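Local coordinates for protein Vv2_1132 (PDB 5Y9S) that probably regulates transcription as a tetrameric LysR-type factor, joining a DNA-binding helix-turn-helix domain to a domain that would sense a small-molecule effector, at residues T97-A110 / S126-G138. Residues are numbered along the deposited sequence; the frame is centred on the assembly and turned at random.
Sequences TDHTVRIVCLHTLA and SHLNLSVTPSVLG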
loop_
_atom_site.group_PDB
_atom_site.type_symbol
_atom_site.label_atom_id
_atom_site.label_comp_id
_atom_site.label_asym_id
_atom_site.label_seq_id
_atom_site.Cartn_x
_atom_site.Cartn_y
_atom_site.Cartn_z
ATOM N N THR D 97 -7.799 33.473 4.123
ATOM C CA THR D 97 -7.763 34.854 4.573
ATOM C C THR D 97 -8.590 35.000 5.840
ATOM O O THR D 97 -9.470 34.184 6.138
ATOM C CB THR D 97 -8.290 35.813 3.508
ATOM O OG1 THR D 97 -9.702 35.632 3.370
ATOM C CG2 THR D 97 -7.593 35.568 2.177
ATOM N N ASP D 98 -8.301 36.050 6.594
ATOM C CA ASP D 98 -9.010 36.192 7.853
ATOM C C ASP D 98 -10.413 36.749 7.670
ATOM O O ASP D 98 -11.113 36.926 8.670
ATOM C CB ASP D 98 -8.200 37.038 8.845
ATOM C CG ASP D 98 -7.776 38.386 8.287
ATOM O OD1 ASP D 98 -8.450 38.918 7.385
ATOM O OD2 ASP D 98 -6.771 38.931 8.783
ATOM N N HIS D 99 -10.851 37.008 6.430
ATOM C CA HIS D 99 -12.255 37.313 6.150
ATOM C C HIS D 99 -12.952 36.181 5.390
ATOM O O HIS D 99 -14.017 36.395 4.793
ATOM C CB HIS D 99 -12.393 38.638 5.389
ATOM C CG HIS D 99 -11.971 38.563 3.952
ATOM N ND1 HIS D 99 -10.829 37.904 3.540
ATOM C CD2 HIS D 99 -12.535 39.075 2.831
ATOM C CE1 HIS D 99 -10.703 38.022 2.228
ATOM N NE2 HIS D 99 -11.727 38.725 1.773
ATOM N N THR D 100 -12.378 34.978 5.405
ATOM C CA THR D 100 -13.027 33.823 4.812
ATOM C C THR D 100 -13.872 33.128 5.870
ATOM O O THR D 100 -13.378 32.801 6.956
ATOM C CB THR D 100 -12.010 32.835 4.230
ATOM O OG1 THR D 100 -11.264 33.452 3.169
ATOM C CG2 THR D 100 -12.723 31.615 3.695
ATOM N N VAL D 101 -15.141 32.910 5.549
ATOM C CA VAL D 101 -16.049 32.131 6.374
ATOM C C VAL D 101 -16.145 30.743 5.752
ATOM O O VAL D 101 -16.504 30.608 4.574
ATOM C CB VAL D 101 -17.428 32.803 6.477
ATOM C CG1 VAL D 101 -18.306 32.082 7.490
ATOM C CG2 VAL D 101 -17.276 34.272 6.858
ATOM N N ARG D 102 -15.786 29.720 6.536
ATOM C CA ARG D 102 -15.758 28.329 6.086
ATOM C C ARG D 102 -17.088 27.680 6.448
ATOM O O ARG D 102 -17.485 27.688 7.616
ATOM C CB ARG D 102 -14.593 27.569 6.724
ATOM C CG ARG D 102 -13.251 27.729 5.996
ATOM C CD ARG D 102 -12.040 27.616 6.943
ATOM N NE ARG D 102 -12.308 28.140 8.288
ATOM C CZ ARG D 102 -11.606 27.822 9.374
ATOM N NH1 ARG D 102 -11.921 28.350 10.549
ATOM N NH2 ARG D 102 -10.590 26.961 9.293
ATOM N N ILE D 103 -17.784 27.143 5.449
ATOM C CA ILE D 103 -19.135 26.627 5.626
ATOM C C ILE D 103 -19.175 25.201 5.103
ATOM O O ILE D 103 -18.680 24.927 4.005
ATOM C CB ILE D 103 -20.174 27.507 4.908
ATOM C CG1 ILE D 103 -20.192 28.913 5.530
ATOM C CG2 ILE D 103 -21.524 26.859 4.981
ATOM C CD1 ILE D 103 -20.865 29.975 4.690
ATOM N N VAL D 104 -19.726 24.293 5.902
ATOM C CA VAL D 104 -19.915 22.897 5.528
ATOM C C VAL D 104 -21.404 22.586 5.625
ATOM O O VAL D 104 -22.098 23.123 6.496
ATOM C CB VAL D 104 -19.098 21.949 6.435
ATOM C CG1 VAL D 104 -19.527 22.097 7.884
ATOM C CG2 VAL D 104 -19.273 20.514 6.016
ATOM N N CYS D 105 -21.894 21.736 4.726
ATOM C CA CYS D 105 -23.296 21.331 4.718
ATOM C C CYS D 105 -23.475 20.198 3.722
ATOM O O CYS D 105 -22.543 19.808 3.011
ATOM C CB CYS D 105 -24.224 22.480 4.343
ATOM S SG CYS D 105 -23.804 23.192 2.731
ATOM N N LEU D 106 -24.700 19.692 3.670
ATOM C CA LEU D 106 -25.051 18.691 2.683
ATOM C C LEU D 106 -25.125 19.333 1.305
ATOM O O LEU D 106 -25.306 20.550 1.170
ATOM C CB LEU D 106 -26.386 18.034 3.033
ATOM C CG LEU D 106 -26.342 17.185 4.304
ATOM C CD1 LEU D 106 -26.624 18.039 5.572
ATOM C CD2 LEU D 106 -27.288 16.001 4.172
ATOM N N HIS D 107 -25.002 18.484 0.275
ATOM C CA HIS D 107 -24.993 18.957 -1.108
ATOM C C HIS D 107 -26.250 19.746 -1.442
ATOM O O HIS D 107 -26.175 20.794 -2.096
ATOM C CB HIS D 107 -24.867 17.779 -2.071
ATOM C CG HIS D 107 -23.470 17.275 -2.230
ATOM N ND1 HIS D 107 -22.787 16.641 -1.216
ATOM C CD2 HIS D 107 -22.625 17.314 -3.287
ATOM C CE1 HIS D 107 -21.583 16.303 -1.643
ATOM N NE2 HIS D 107 -21.460 16.701 -2.899
ATOM N N THR D 108 -27.416 19.246 -1.021
ATOM C CA THR D 108 -28.670 19.889 -1.399
ATOM C C THR D 108 -28.730 21.305 -0.850
ATOM O O THR D 108 -29.010 22.258 -1.585
ATOM C CB THR D 108 -29.861 19.066 -0.902
ATOM O OG1 THR D 108 -29.811 18.962 0.527
ATOM C CG2 THR D 108 -29.813 17.666 -1.487
ATOM N N LEU D 109 -28.430 21.464 0.441
ATOM C CA LEU D 109 -28.516 22.779 1.061
ATOM C C LEU D 109 -27.572 23.762 0.398
ATOM O O LEU D 109 -27.847 24.967 0.370
ATOM C CB LEU D 109 -28.215 22.667 2.555
ATOM C CG LEU D 109 -29.208 21.877 3.413
ATOM C CD1 LEU D 109 -28.781 21.911 4.867
ATOM C CD2 LEU D 109 -30.608 22.455 3.244
ATOM N N ALA D 110 -26.472 23.264 -0.172
ATOM C CA ALA D 110 -25.463 24.147 -0.744
ATOM C C ALA D 110 -25.933 24.879 -2.002
ATOM O O ALA D 110 -25.307 25.877 -2.375
ATOM C CB ALA D 110 -24.194 23.349 -1.052
ATOM N N SER D 126 -21.228 41.282 1.583
ATOM C CA SER D 126 -20.435 41.428 0.367
ATOM C C SER D 126 -18.942 41.438 0.655
ATOM O O SER D 126 -18.147 40.953 -0.158
ATOM C CB SER D 126 -20.849 42.712 -0.361
ATOM O OG SER D 126 -19.756 43.313 -1.036
ATOM N N HIS D 127 -18.545 41.968 1.814
ATOM C CA HIS D 127 -17.138 42.135 2.166
ATOM C C HIS D 127 -16.485 40.854 2.680
ATOM O O HIS D 127 -15.260 40.832 2.850
ATOM C CB HIS D 127 -17.002 43.242 3.217
ATOM C CG HIS D 127 -17.530 42.856 4.562
ATOM N ND1 HIS D 127 -18.877 42.702 4.819
ATOM C CD2 HIS D 127 -16.891 42.565 5.720
ATOM C CE1 HIS D 127 -19.046 42.346 6.080
ATOM N NE2 HIS D 127 -17.857 42.255 6.649
ATOM N N LEU D 128 -17.256 39.801 2.941
ATOM C CA LEU D 128 -16.706 38.525 3.366
ATOM C C LEU D 128 -16.422 37.649 2.155
ATOM O O LEU D 128 -16.925 37.886 1.055
ATOM C CB LEU D 128 -17.668 37.801 4.305
ATOM C CG LEU D 128 -18.099 38.584 5.538
ATOM C CD1 LEU D 128 -19.202 37.844 6.258
ATOM C CD2 LEU D 128 -16.904 38.815 6.460
ATOM N N ASN D 129 -15.595 36.632 2.366
ATOM C CA ASN D 129 -15.320 35.630 1.344
ATOM C C ASN D 129 -15.886 34.298 1.831
ATOM O O ASN D 129 -15.426 33.755 2.842
ATOM C CB ASN D 129 -13.820 35.537 1.063
ATOM C CG ASN D 129 -13.492 34.463 0.050
ATOM O OD1 ASN D 129 -14.306 34.149 -0.823
ATOM N ND2 ASN D 129 -12.299 33.883 0.164
ATOM N N LEU D 130 -16.879 33.775 1.119
ATOM C CA LEU D 130 -17.613 32.589 1.551
ATOM C C LEU D 130 -17.068 31.347 0.857
ATOM O O LEU D 130 -16.995 31.296 -0.375
ATOM C CB LEU D 130 -19.104 32.757 1.258
ATOM C CG LEU D 130 -19.619 34.059 1.855
ATOM C CD1 LEU D 130 -21.011 34.383 1.348
ATOM C CD2 LEU D 130 -19.624 33.964 3.362
ATOM N N SER D 131 -16.681 30.356 1.644
ATOM C CA SER D 131 -16.169 29.093 1.126
ATOM C C SER D 131 -17.090 27.970 1.593
ATOM O O SER D 131 -17.121 27.640 2.782
ATOM C CB SER D 131 -14.730 28.851 1.583
ATOM O OG SER D 131 -14.273 27.570 1.156
ATOM N N VAL D 132 -17.808 27.365 0.650
ATOM C CA VAL D 132 -18.866 26.396 0.926
ATOM C C VAL D 132 -18.408 25.039 0.407
ATOM O O VAL D 132 -18.335 24.831 -0.809
ATOM C CB VAL D 132 -20.183 26.813 0.260
ATOM C CG1 VAL D 132 -21.217 25.691 0.358
ATOM C CG2 VAL D 132 -20.708 28.115 0.865
ATOM N N THR D 133 -18.084 24.110 1.307
ATOM C CA THR D 133 -17.725 22.761 0.878
ATOM C C THR D 133 -18.821 21.787 1.272
ATOM O O THR D 133 -18.906 21.393 2.448
ATOM C CB THR D 133 -16.396 22.313 1.479
ATOM O OG1 THR D 133 -16.645 21.691 2.742
ATOM C CG2 THR D 133 -15.477 23.492 1.661
ATOM N N PRO D 134 -19.662 21.345 0.332
ATOM C CA PRO D 134 -20.656 20.325 0.666
ATOM C C PRO D 134 -19.943 19.049 1.069
ATOM O O PRO D 134 -18.843 18.763 0.599
ATOM C CB PRO D 134 -21.443 20.144 -0.634
ATOM C CG PRO D 134 -20.897 21.168 -1.595
ATOM C CD PRO D 134 -19.542 21.531 -1.118
ATOM N N SER D 135 -20.577 18.277 1.950
ATOM C CA SER D 135 -19.909 17.126 2.542
ATOM C C SER D 135 -20.928 16.047 2.870
ATOM O O SER D 135 -22.010 16.343 3.384
ATOM C CB SER D 135 -19.154 17.530 3.817
ATOM O OG SER D 135 -18.679 16.391 4.522
ATOM N N VAL D 136 -20.575 14.794 2.578
ATOM C CA VAL D 136 -21.385 13.655 3.001
ATOM C C VAL D 136 -20.816 12.990 4.243
ATOM O O VAL D 136 -21.304 11.933 4.645
ATOM C CB VAL D 136 -21.563 12.610 1.877
ATOM C CG1 VAL D 136 -22.097 13.257 0.619
ATOM C CG2 VAL D 136 -20.247 11.859 1.591
ATOM N N LEU D 137 -19.774 13.563 4.847
ATOM C CA LEU D 137 -19.348 13.056 6.140
ATOM C C LEU D 137 -20.484 13.257 7.148
ATOM O O LEU D 137 -21.454 13.978 6.907
ATOM C CB LEU D 137 -18.064 13.746 6.596
ATOM C CG LEU D 137 -16.788 13.551 5.763
ATOM C CD1 LEU D 137 -15.795 14.622 6.134
ATOM C CD2 LEU D 137 -16.152 12.164 5.941
ATOM N N GLY D 138 -20.390 12.597 8.271
ATOM C CA GLY D 138 -21.522 12.661 9.174
ATOM C C GLY D 138 -21.641 13.984 9.921
ATOM O O GLY D 138 -20.743 14.828 9.941
#
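A chi1 of -80° sets CG of His107 beside the backbone N and opposite the carbonyl carbon, bringing the ring against Pro134, whose CB sits over the middle of one ring face, 3.8 Å from the ring centroid. This is a CH-pi contact, and Val136 CG1 reaches the same ring obliquely at CE1. At the other end, chi1 of 73° puts CG of His99 between backbone N and carbonyl carbon; Asn129 CB lies over one ring face, 4.1 Å from the centroid and off toward the rim, while the ring's edge faces His127 O, 3.2 Å from CD2.

Between these ends, strands 100-105 and 129-134 run parallel. Alternate residues of each strand turn both N-H and C=O toward the other: Asn129 N gives to His99 O in the straightest bond (170°), Val101 N to Asn129 O, Ser131 N to Val101 O at 2.9 Å, Ile103 N to Ser131 O, and Thr133 N to Ile103 O. A proline suits position 134 because the pairing with strand 100-105 asks no N-H of it; the next donor, Ser135 N, reaches Cys105 O at 2.7 Å through a more bent bond (141°). On one face Val101 and Leu130 pack on helix 292-300, Ile103 and Val132 on helix 114-120. Ala110, small enough to sit close, lays its CB 4.0 Å from Val132 CG1.

On the other face Val104 CG2 touches Ser135 CB at 3.7 Å. Helices joining the strands make this a beta-alpha-beta crossover of the periplasmic-binding-protein-like effector domain, and Leu130 to Val132 continue the sheet, in parallel, into the second subunit.

Backbone bonds thus fix the register and CH-pi contacts cover a histidine at each end; apolar groups pack on one face, whereas on the other Arg102 turns to a salt bridge with Asp152 and Ser131 OG to Glu231 of the second subunit.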